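Local coordinates for 4-alpha-glucanotransferase (Aquifex aeolicus, PDB 1TZ7), which is an amylomaltase-family enzyme built on a barrel of eight parallel strands surrounded by helices, at residues Y215-G220 against L299-R304; R292-L297 against S343-N348; W329-G334 against T359-Y364. One frame throughout, in Å; residues are numbered along the deposited sequence.

Overall arrangement
Following the chain from its N terminus, segment 215-220 ends helix 192-218, and interaction 1 closes a long loop by bringing it to 299-304, where strand 302-305 enters the barrel. Before that loop is complete, 292-297 has opened interaction 2, which closes at 343-348, so these two contacts cross; they also touch, Leu303 packing on Asn296 and Val293. Interaction 3 opens at 329-334 and closes at 359-364, crossing interaction 2 but following interaction 1 in series, about 13 Å from it at the nearest atoms. Interaction 1 ties a helix end to the entry of a strand, interaction 2 joins helix 287-297 to the end of helix 334-344, and interaction 3 joins a smaller antiparallel sheet to helix 360-368.

Interaction 1: residues Y215-G220 against L299-R304; sequences YARERG and LFDFLR
Arg217 and Asp301 meet at the N-terminal rim of the parallel barrel, where one side chain comes from the last turn of helix 192-218 and the other from the residue just ahead of strand 302-305. The contact is small and essentially electrostatic. Arg217 CD lies 3.4 Å from Asp301 OD2, and Arg217 NE is 3.5 Å from the same oxygen. Asp301 OD2 sits over one face of the Arg217 guanidinium, the carboxylate and guanidinium planes 67° apart, so the salt bridge is one of charges and no N-H is aimed at the oxygen. Bends at chi2 (-88°) and chi3 (66°) fold the arginine chain, turning CD and NE toward the aspartate as the two side chains pass in opposite directions. The NE hydrogen goes instead to Ile221 O. Asp301 is gripped more firmly by other partners: OD1 accepts from Ile223 N, at the start of the neighbouring strand, and OD2 forms a salt bridge with Arg213. Two arginines one helical turn apart thus share one acid, which probably favours its ionised form.

Gly220, with its positive phi, closes the helix in a Schellman motif, its N bonded to Arg217 O at 3.0 Å and Ile221 N to Ala216 O. In the same turn Arg219 NH2 donates to Tyr215 O at 3.0 Å, its guanidinium lying flat over the tyrosine ring. The Schellman-ended helix 192-218 leads into strand 222-227, as the helices of a beta/alpha barrel lead into the next strand, and here strand 302-305, beside it in the sheet, is preceded by the aspartate.

Interaction 2: residues R292-L297 against S343-N348; sequences RVLHNL and SYFPKN. Unlike the reference sequence in segment 292-297: Leu294 (reference His).
Phe345 is the bump of this contact, and the hollow that takes it is formed by Val293, Leu294 and Leu297 on one side of helix 287-297. Three branches meet the ring from three directions. Val293 CG1 lies over one face, 3.5 Å from the Phe345 ring centroid and 17° off its normal, a CH-pi contact displaced toward the CE1 side. This methyl is placed there because it stands anti to the valine's backbone N (chi1 170°), reaching out from the helix. Leu294 CD1 comes instead to the ring edge, near its plane, 3.2 Å from Phe345 CE2; its side chain crosses the phenylalanine at about a right angle. That spacing is tight, and the leucine's chi1 departs from a staggered value, so its exact placement is doubtful; the reference sequence has His here. Leu297 CD1 completes the hollow obliquely, 3.5 Å from Phe345 CD2.

The bump is delivered by a change of course in the chain. Phe345 is the first residue to leave helical geometry after helix 334-344, and it begins a type I turn in which Asn348 N bonds back to Phe345 O at 3.1 Å. The turn leads toward strand 350-352, with Asn348 OD1 accepting from Phe350 N. Val293 also meets Leu341, a turn earlier on the helix that delivers Phe345. Within the receiving helix, Arg292 O accepts from both Asn296 N and Asn296 ND2, on opposite faces of its carbonyl plane.

No hydrogen bond or charge joins the two segments, which implies that the attraction between them is dispersion and the burial of one ring, with no direction imposed by polar bonds; Leu294, an exposed residue, contributes at the solvent margin.

Interaction 3: residues W329-G334 against T359-Y364; sequences WVKAPG and TDEVRY
Lys331 and Glu361 approach each other at about a right angle on the protein surface, and the lysine amine ends 3.8 Å from the glutamate oxygen, NZ to OE2, a long salt bridge. The firmer partner of Lys331 NZ is Glu312 OE1, so NZ has two acidic neighbours, Glu312 and Glu361, which themselves touch; the amine probably eases the closeness of their like charges. Each chain reaches the meeting point by bending. The lysine folds at chi2 (-76°), runs straight through chi3 and turns again at chi4, so that NZ swings toward the helix although its CB leaves the backbone to one side of the helix, not toward it. Glu361 starts toward the strand and then kinks at chi2 (113°), a value off the staggered positions that lays the carboxylate across the start of its own helix. There its other oxygen, OE1, is 3.2 Å from Thr359 OG1.

The two segments belong to different parts of the fold. Strand 328-331 is an outermost strand of a four-stranded antiparallel sheet, paired with strand 313-318 through Val330 and Tyr314, whereas helix 360-368 follows strand 350-352 of the parallel barrel, with Thr359 at its N-cap position. Trp329, two residues before Lys331, makes a cation-pi contact with Arg309 and meets Trp315 edge-to-face; Arg309 also touches Thr359.

Beyond Lys331, Pro333 is the centre of an inverse gamma turn, with a weak bond from Gly334 N to Ala332 O at 3.0 Å, and helix 334-344 starts directly after it. In the first turn of helix 360-368, Arg363 NE reaches back to Asp360 OD2 at 3.2 Å, a salt-bridged hydrogen bond with an N-H...O angle of 146°, in which OD2 uses its anti lone pair and lies tilted out of the guanidinium plane.

Interaction 1: residues Y215-G220 against L299-R304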
loop_
_atom_site.group_PDB
_atom_site.type_symbol
_atom_site.label_atom_id
_atom_site.label_comp_id
_atom_site.label_asym_id
_atom_site.label_seq_id
_atom_site.Cartn_x
_atom_site.Cartn_y
_atom_site.Cartn_z
ATOM N N TYR A 215 -17.451 4.387 8.712
ATOM C CA TYR A 215 -17.442 5.810 8.984
ATOM C C TYR A 215 -17.122 6.589 7.688
ATOM O O TYR A 215 -17.782 7.568 7.364
ATOM C CB TYR A 215 -16.406 6.113 10.066
ATOM C CG TYR A 215 -16.552 7.457 10.724
ATOM C CD1 TYR A 215 -15.845 8.557 10.257
ATOM C CD2 TYR A 215 -17.381 7.628 11.834
ATOM C CE1 TYR A 215 -15.965 9.796 10.859
ATOM C CE2 TYR A 215 -17.506 8.863 12.447
ATOM C CZ TYR A 215 -16.790 9.948 11.952
ATOM O OH TYR A 215 -16.901 11.187 12.550
ATOM N N ALA A 216 -16.113 6.130 6.960
ATOM C CA ALA A 216 -15.710 6.771 5.707
ATOM C C ALA A 216 -16.830 6.687 4.656
ATOM O O ALA A 216 -17.170 7.679 4.021
ATOM C CB ALA A 216 -14.452 6.133 5.180
ATOM N N ARG A 217 -17.393 5.493 4.491
ATOM C CA ARG A 217 -18.387 5.230 3.438
ATOM C C ARG A 217 -19.685 6.034 3.642
ATOM O O ARG A 217 -20.299 6.499 2.673
ATOM C CB ARG A 217 -18.717 3.737 3.385
ATOM C CG ARG A 217 -17.600 2.870 2.806
ATOM C CD ARG A 217 -17.658 2.734 1.291
ATOM N NE ARG A 217 -17.412 4.009 0.652
ATOM C CZ ARG A 217 -18.129 4.516 -0.354
ATOM N NH1 ARG A 217 -17.807 5.704 -0.845
ATOM N NH2 ARG A 217 -19.153 3.846 -0.876
ATOM N N GLU A 218 -20.096 6.193 4.896
ATOM C CA GLU A 218 -21.317 6.938 5.216
ATOM C C GLU A 218 -21.151 8.427 4.923
ATOM O O GLU A 218 -22.137 9.158 4.800
ATOM C CB GLU A 218 -21.694 6.738 6.685
ATOM C CG GLU A 218 -22.306 5.382 6.981
ATOM C CD GLU A 218 -22.816 5.265 8.409
ATOM O OE1 GLU A 218 -22.260 5.946 9.303
ATOM O OE2 GLU A 218 -23.768 4.491 8.635
ATOM N N ARG A 219 -19.897 8.870 4.816
ATOM C CA ARG A 219 -19.586 10.256 4.481
ATOM C C ARG A 219 -19.107 10.397 3.011
ATOM O O ARG A 219 -18.575 11.427 2.620
ATOM C CB ARG A 219 -18.527 10.805 5.454
ATOM C CG ARG A 219 -19.084 11.062 6.852
ATOM C CD ARG A 219 -18.050 11.074 7.963
ATOM N NE ARG A 219 -18.690 11.250 9.268
ATOM C CZ ARG A 219 -19.314 10.280 9.945
ATOM N NH1 ARG A 219 -19.872 10.545 11.119
ATOM N NH2 ARG A 219 -19.372 9.044 9.452
ATOM N N GLY A 220 -19.316 9.349 2.219
ATOM C CA GLY A 220 -19.097 9.411 0.781
ATOM C C GLY A 220 -17.629 9.325 0.391
ATOM O O GLY A 220 -17.252 9.661 -0.740
ATOM N N LEU A 299 -11.813 -4.350 2.267
ATOM C CA LEU A 299 -11.159 -3.221 2.911
ATOM C C LEU A 299 -11.338 -1.934 2.114
ATOM O O LEU A 299 -11.584 -0.874 2.687
ATOM C CB LEU A 299 -9.666 -3.511 3.082
ATOM C CG LEU A 299 -9.324 -4.875 3.690
ATOM C CD1 LEU A 299 -7.816 -5.089 3.712
ATOM C CD2 LEU A 299 -9.907 -4.996 5.099
ATOM N N PHE A 300 -11.205 -2.032 0.788
ATOM C CA PHE A 300 -11.036 -0.856 -0.065
ATOM C C PHE A 300 -12.096 -0.794 -1.155
ATOM O O PHE A 300 -12.705 -1.802 -1.503
ATOM C CB PHE A 300 -9.656 -0.862 -0.712
ATOM C CG PHE A 300 -8.543 -1.177 0.238
ATOM C CD1 PHE A 300 -7.751 -2.298 0.051
ATOM C CD2 PHE A 300 -8.282 -0.348 1.320
ATOM C CE1 PHE A 300 -6.719 -2.588 0.928
ATOM C CE2 PHE A 300 -7.254 -0.637 2.196
ATOM C CZ PHE A 300 -6.472 -1.757 2.000
ATOM N N ASP A 301 -12.301 0.401 -1.694
ATOM C CA ASP A 301 -13.174 0.594 -2.842
ATOM C C ASP A 301 -12.397 0.480 -4.143
ATOM O O ASP A 301 -12.880 -0.102 -5.120
ATOM C CB ASP A 301 -13.844 1.950 -2.750
ATOM C CG ASP A 301 -14.658 2.098 -1.505
ATOM O OD1 ASP A 301 -14.131 2.647 -0.510
ATOM O OD2 ASP A 301 -15.829 1.675 -1.412
ATOM N N PHE A 302 -11.192 1.033 -4.156
ATOM C CA PHE A 302 -10.319 0.925 -5.312
ATOM C C PHE A 302 -9.006 0.232 -4.960
ATOM O O PHE A 302 -8.487 0.369 -3.845
ATOM C CB PHE A 302 -10.046 2.312 -5.900
ATOM C CG PHE A 302 -11.279 2.984 -6.475
ATOM C CD1 PHE A 302 -11.690 2.718 -7.775
ATOM C CD2 PHE A 302 -12.020 3.873 -5.713
ATOM C CE1 PHE A 302 -12.825 3.332 -8.308
ATOM C CE2 PHE A 302 -13.156 4.489 -6.238
ATOM C CZ PHE A 302 -13.553 4.215 -7.541
ATOM N N LEU A 303 -8.476 -0.512 -5.917
ATOM C CA LEU A 303 -7.235 -1.227 -5.740
ATOM C C LEU A 303 -6.206 -0.711 -6.714
ATOM O O LEU A 303 -6.313 -0.931 -7.920
ATOM C CB LEU A 303 -7.453 -2.726 -5.964
ATOM C CG LEU A 303 -8.618 -3.343 -5.202
ATOM C CD1 LEU A 303 -8.753 -4.820 -5.544
ATOM C CD2 LEU A 303 -8.446 -3.149 -3.706
ATOM N N ARG A 304 -5.207 -0.012 -6.192
ATOM C CA ARG A 304 -4.097 0.455 -7.000
ATOM C C ARG A 304 -3.143 -0.692 -7.270
ATOM O O ARG A 304 -2.616 -1.302 -6.342
ATOM C CB ARG A 304 -3.362 1.593 -6.289
ATOM C CG ARG A 304 -2.559 2.481 -7.222
ATOM C CD ARG A 304 -1.565 3.381 -6.514
ATOM N NE ARG A 304 -0.243 2.769 -6.423
ATOM C CZ ARG A 304 0.860 3.413 -6.064
ATOM N NH1 ARG A 304 2.019 2.764 -6.011
ATOM N NH2 ARG A 304 0.812 4.707 -5.752
#

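Interaction 2: residues R292-L297 against S343-N348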
loop_
_atom_site.group_PDB
_atom_site.type_symbol
_atom_site.label_atom_id
_atom_site.label_comp_id
_atom_site.label_asym_id
_atom_site.label_seq_id
_atom_site.Cartn_x
_atom_site.Cartn_y
_atom_site.Cartn_z
ATOM N N ARG A 292 -7.294 -12.587 -4.022
ATOM C CA ARG A 292 -6.607 -11.358 -3.592
ATOM C C ARG A 292 -7.513 -10.147 -3.746
ATOM O O ARG A 292 -7.575 -9.290 -2.869
ATOM C CB ARG A 292 -5.341 -11.128 -4.424
ATOM C CG ARG A 292 -4.119 -11.777 -3.890
ATOM C CD ARG A 292 -2.831 -11.195 -4.455
ATOM N NE ARG A 292 -2.465 -9.934 -3.810
ATOM C CZ ARG A 292 -1.480 -9.142 -4.222
ATOM N NH1 ARG A 292 -1.215 -8.020 -3.568
ATOM N NH2 ARG A 292 -0.753 -9.472 -5.291
ATOM N N VAL A 293 -8.202 -10.075 -4.877
ATOM C CA VAL A 293 -9.039 -8.927 -5.192
ATOM C C VAL A 293 -10.271 -8.918 -4.301
ATOM O O VAL A 293 -10.598 -7.903 -3.706
ATOM C CB VAL A 293 -9.453 -8.923 -6.686
ATOM C CG1 VAL A 293 -10.519 -7.858 -6.960
ATOM C CG2 VAL A 293 -8.236 -8.695 -7.567
ATOM N N LEU A 294 -10.942 -10.066 -4.205
ATOM C CA LEU A 294 -12.114 -10.213 -3.327
ATOM C C LEU A 294 -11.767 -9.798 -1.886
ATOM O O LEU A 294 -12.500 -9.041 -1.256
ATOM C CB LEU A 294 -12.628 -11.672 -3.352
ATOM C CG LEU A 294 -14.148 -11.898 -3.272
ATOM C CD1 LEU A 294 -14.834 -11.402 -4.509
ATOM C CD2 LEU A 294 -14.449 -13.372 -3.062
ATOM N N HIS A 295 -10.640 -10.296 -1.384
ATOM C CA HIS A 295 -10.194 -9.985 -0.020
ATOM C C HIS A 295 -9.999 -8.487 0.168
ATOM O O HIS A 295 -10.502 -7.899 1.121
ATOM C CB HIS A 295 -8.887 -10.713 0.281
ATOM C CG HIS A 295 -8.263 -10.326 1.589
ATOM N ND1 HIS A 295 -8.644 -10.886 2.790
ATOM C CD2 HIS A 295 -7.280 -9.442 1.881
ATOM C CE1 HIS A 295 -7.924 -10.361 3.765
ATOM N NE2 HIS A 295 -7.089 -9.483 3.240
ATOM N N ASN A 296 -9.272 -7.876 -0.744
ATOM C CA ASN A 296 -8.933 -6.467 -0.628
ATOM C C ASN A 296 -10.164 -5.547 -0.795
ATOM O O ASN A 296 -10.185 -4.434 -0.276
ATOM C CB ASN A 296 -7.846 -6.098 -1.641
ATOM C CG ASN A 296 -6.431 -6.451 -1.145
ATOM O OD1 ASN A 296 -5.829 -5.704 -0.379
ATOM N ND2 ASN A 296 -5.910 -7.588 -1.594
ATOM N N LEU A 297 -11.188 -6.030 -1.505
ATOM C CA LEU A 297 -12.444 -5.271 -1.651
ATOM C C LEU A 297 -13.288 -5.282 -0.359
ATOM O O LEU A 297 -14.233 -4.511 -0.234
ATOM C CB LEU A 297 -13.279 -5.817 -2.822
ATOM C CG LEU A 297 -12.828 -5.406 -4.235
ATOM C CD1 LEU A 297 -13.703 -6.091 -5.289
ATOM C CD2 LEU A 297 -12.868 -3.889 -4.412
ATOM N N SER A 343 -14.761 -9.668 -15.366
ATOM C CA SER A 343 -15.998 -10.440 -15.391
ATOM C C SER A 343 -16.493 -10.695 -13.970
ATOM O O SER A 343 -17.695 -10.624 -13.694
ATOM C CB SER A 343 -15.793 -11.766 -16.111
ATOM O OG SER A 343 -15.568 -11.570 -17.484
ATOM N N TYR A 344 -15.556 -10.990 -13.076
ATOM C CA TYR A 344 -15.864 -11.216 -11.664
ATOM C C TYR A 344 -16.165 -9.900 -10.953
ATOM O O TYR A 344 -16.990 -9.856 -10.028
ATOM C CB TYR A 344 -14.683 -11.908 -10.968
ATOM C CG TYR A 344 -14.721 -13.413 -11.033
ATOM C CD1 TYR A 344 -14.901 -14.073 -12.243
ATOM C CD2 TYR A 344 -14.573 -14.178 -9.884
ATOM C CE1 TYR A 344 -14.935 -15.449 -12.306
ATOM C CE2 TYR A 344 -14.605 -15.560 -9.934
ATOM C CZ TYR A 344 -14.783 -16.192 -11.139
ATOM O OH TYR A 344 -14.819 -17.558 -11.188
ATOM N N PHE A 345 -15.491 -8.830 -11.387
ATOM C CA PHE A 345 -15.598 -7.512 -10.742
ATOM C C PHE A 345 -15.888 -6.425 -11.786
ATOM O O PHE A 345 -15.045 -5.554 -12.038
ATOM C CB PHE A 345 -14.303 -7.186 -9.997
ATOM C CG PHE A 345 -13.881 -8.254 -9.042
ATOM C CD1 PHE A 345 -12.867 -9.144 -9.371
ATOM C CD2 PHE A 345 -14.511 -8.386 -7.816
ATOM C CE1 PHE A 345 -12.488 -10.149 -8.483
ATOM C CE2 PHE A 345 -14.137 -9.382 -6.929
ATOM C CZ PHE A 345 -13.129 -10.266 -7.262
ATOM N N PRO A 346 -17.076 -6.486 -12.389
ATOM C CA PRO A 346 -17.406 -5.656 -13.566
ATOM C C PRO A 346 -17.538 -4.136 -13.298
ATOM O O PRO A 346 -17.551 -3.365 -14.253
ATOM C CB PRO A 346 -18.740 -6.237 -14.038
ATOM C CG PRO A 346 -19.339 -6.873 -12.822
ATOM C CD PRO A 346 -18.191 -7.377 -12.007
ATOM N N LYS A 347 -17.630 -3.720 -12.037
ATOM C CA LYS A 347 -17.721 -2.284 -11.724
ATOM C C LYS A 347 -16.317 -1.612 -11.740
ATOM O O LYS A 347 -16.198 -0.392 -11.628
ATOM C CB LYS A 347 -18.428 -2.074 -10.383
ATOM C CG LYS A 347 -19.907 -2.565 -10.394
ATOM C CD LYS A 347 -20.687 -2.092 -9.163
ATOM C CE LYS A 347 -20.376 -2.943 -7.944
ATOM N NZ LYS A 347 -21.251 -2.614 -6.794
ATOM N N ASN A 348 -15.282 -2.441 -11.895
ATOM C CA ASN A 348 -13.896 -1.993 -12.157
ATOM C C ASN A 348 -13.289 -1.147 -11.038
ATOM O O ASN A 348 -13.308 0.086 -11.089
ATOM C CB ASN A 348 -13.779 -1.261 -13.492
ATOM C CG ASN A 348 -12.322 -1.202 -14.001
ATOM O OD1 ASN A 348 -11.377 -1.502 -13.256
ATOM N ND2 ASN A 348 -12.144 -0.820 -15.261
#

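Interaction 3: residues W329-G334 against T359-Y364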
loop_
_atom_site.group_PDB
_atom_site.type_symbol
_atom_site.label_atom_id
_atom_site.label_comp_id
_atom_site.label_asym_id
_atom_site.label_seq_id
_atom_site.Cartn_x
_atom_site.Cartn_y
_atom_site.Cartn_z
ATOM N N TRP A 329 12.962 -9.633 -20.217
ATOM C CA TRP A 329 11.532 -9.401 -20.176
ATOM C C TRP A 329 10.782 -10.680 -20.533
ATOM O O TRP A 329 11.031 -11.286 -21.569
ATOM C CB TRP A 329 11.145 -8.273 -21.127
ATOM C CG TRP A 329 11.523 -6.903 -20.616
ATOM C CD1 TRP A 329 12.485 -6.071 -21.125
ATOM C CD2 TRP A 329 10.950 -6.213 -19.500
ATOM N NE1 TRP A 329 12.541 -4.908 -20.391
ATOM C CE2 TRP A 329 11.609 -4.969 -19.388
ATOM C CE3 TRP A 329 9.942 -6.519 -18.576
ATOM C CZ2 TRP A 329 11.292 -4.037 -18.395
ATOM C CZ3 TRP A 329 9.631 -5.587 -17.589
ATOM C CH2 TRP A 329 10.306 -4.365 -17.511
ATOM N N VAL A 330 9.868 -11.082 -19.658
ATOM C CA VAL A 330 9.056 -12.271 -19.875
ATOM C C VAL A 330 7.577 -11.893 -19.909
ATOM O O VAL A 330 7.064 -11.271 -18.975
ATOM C CB VAL A 330 9.276 -13.308 -18.757
ATOM C CG1 VAL A 330 8.443 -14.564 -19.016
ATOM C CG2 VAL A 330 10.762 -13.659 -18.636
ATOM N N LYS A 331 6.896 -12.272 -20.987
ATOM C CA LYS A 331 5.486 -11.919 -21.175
ATOM C C LYS A 331 4.613 -12.616 -20.140
ATOM O O LYS A 331 4.783 -13.800 -19.873
ATOM C CB LYS A 331 5.022 -12.293 -22.590
ATOM C CG LYS A 331 5.729 -11.510 -23.712
ATOM C CD LYS A 331 5.191 -10.086 -23.831
ATOM C CE LYS A 331 5.889 -9.312 -24.954
ATOM N NZ LYS A 331 6.207 -7.907 -24.560
ATOM N N ALA A 332 3.686 -11.859 -19.553
ATOM C CA ALA A 332 2.669 -12.408 -18.658
ATOM C C ALA A 332 1.279 -12.296 -19.321
ATOM O O ALA A 332 1.084 -11.483 -20.214
ATOM C CB ALA A 332 2.684 -11.652 -17.321
ATOM N N PRO A 333 0.325 -13.110 -18.873
ATOM C CA PRO A 333 -0.978 -13.216 -19.540
ATOM C C PRO A 333 -1.990 -12.173 -19.036
ATOM O O PRO A 333 -3.039 -12.535 -18.519
ATOM C CB PRO A 333 -1.431 -14.624 -19.170
ATOM C CG PRO A 333 -0.859 -14.848 -17.789
ATOM C CD PRO A 333 0.413 -13.999 -17.700
ATOM N N GLY A 334 -1.662 -10.896 -19.199
ATOM C CA GLY A 334 -2.463 -9.818 -18.653
ATOM C C GLY A 334 -3.841 -9.742 -19.280
ATOM O O GLY A 334 -4.829 -9.493 -18.589
ATOM N N THR A 359 5.539 0.861 -22.032
ATOM C CA THR A 359 5.500 0.762 -23.490
ATOM C C THR A 359 4.060 0.870 -23.979
ATOM O O THR A 359 3.122 0.908 -23.177
ATOM C CB THR A 359 6.095 -0.574 -23.953
ATOM O OG1 THR A 359 5.353 -1.660 -23.384
ATOM C CG2 THR A 359 7.520 -0.768 -23.417
ATOM N N ASP A 360 3.890 0.910 -25.298
ATOM C CA ASP A 360 2.560 0.977 -25.904
ATOM C C ASP A 360 1.767 -0.317 -25.669
ATOM O O ASP A 360 0.551 -0.292 -25.594
ATOM C CB ASP A 360 2.673 1.255 -27.407
ATOM C CG ASP A 360 2.947 2.722 -27.714
ATOM O OD1 ASP A 360 3.310 3.030 -28.868
ATOM O OD2 ASP A 360 2.826 3.631 -26.865
ATOM N N GLU A 361 2.475 -1.442 -25.558
ATOM C CA GLU A 361 1.844 -2.710 -25.184
ATOM C C GLU A 361 1.160 -2.584 -23.838
ATOM O O GLU A 361 0.043 -3.061 -23.661
ATOM C CB GLU A 361 2.874 -3.832 -25.122
ATOM C CG GLU A 361 3.487 -4.192 -26.457
ATOM C CD GLU A 361 4.958 -3.839 -26.534
ATOM O OE1 GLU A 361 5.287 -2.635 -26.452
ATOM O OE2 GLU A 361 5.785 -4.767 -26.673
ATOM N N VAL A 362 1.838 -1.936 -22.889
ATOM C CA VAL A 362 1.290 -1.730 -21.550
ATOM C C VAL A 362 0.099 -0.792 -21.594
ATOM O O VAL A 362 -0.921 -1.052 -20.963
ATOM C CB VAL A 362 2.354 -1.145 -20.577
ATOM C CG1 VAL A 362 1.735 -0.857 -19.207
ATOM C CG2 VAL A 362 3.536 -2.101 -20.438
ATOM N N ARG A 363 0.231 0.309 -22.340
ATOM C CA ARG A 363 -0.850 1.293 -22.452
ATOM C C ARG A 363 -2.088 0.661 -23.095
ATOM O O ARG A 363 -3.206 0.940 -22.697
ATOM C CB ARG A 363 -0.396 2.504 -23.270
ATOM C CG ARG A 363 0.629 3.383 -22.564
ATOM C CD ARG A 363 1.090 4.589 -23.389
ATOM N NE ARG A 363 2.503 4.491 -23.752
ATOM C CZ ARG A 363 3.492 5.141 -23.134
ATOM N NH1 ARG A 363 3.236 5.952 -22.110
ATOM N NH2 ARG A 363 4.743 4.977 -23.544
ATOM N N TYR A 364 -1.870 -0.205 -24.083
ATOM C CA TYR A 364 -2.973 -0.895 -24.739
ATOM C C TYR A 364 -3.696 -1.840 -23.793
ATOM O O TYR A 364 -4.905 -1.923 -23.820
ATOM C CB TYR A 364 -2.488 -1.672 -25.948
ATOM C CG TYR A 364 -3.622 -2.243 -26.766
ATOM C CD1 TYR A 364 -4.412 -1.419 -27.558
ATOM C CD2 TYR A 364 -3.918 -3.606 -26.732
ATOM C CE1 TYR A 364 -5.462 -1.933 -28.306
ATOM C CE2 TYR A 364 -4.967 -4.130 -27.478
ATOM C CZ TYR A 364 -5.736 -3.283 -28.264
ATOM O OH TYR A 364 -6.776 -3.785 -29.008
#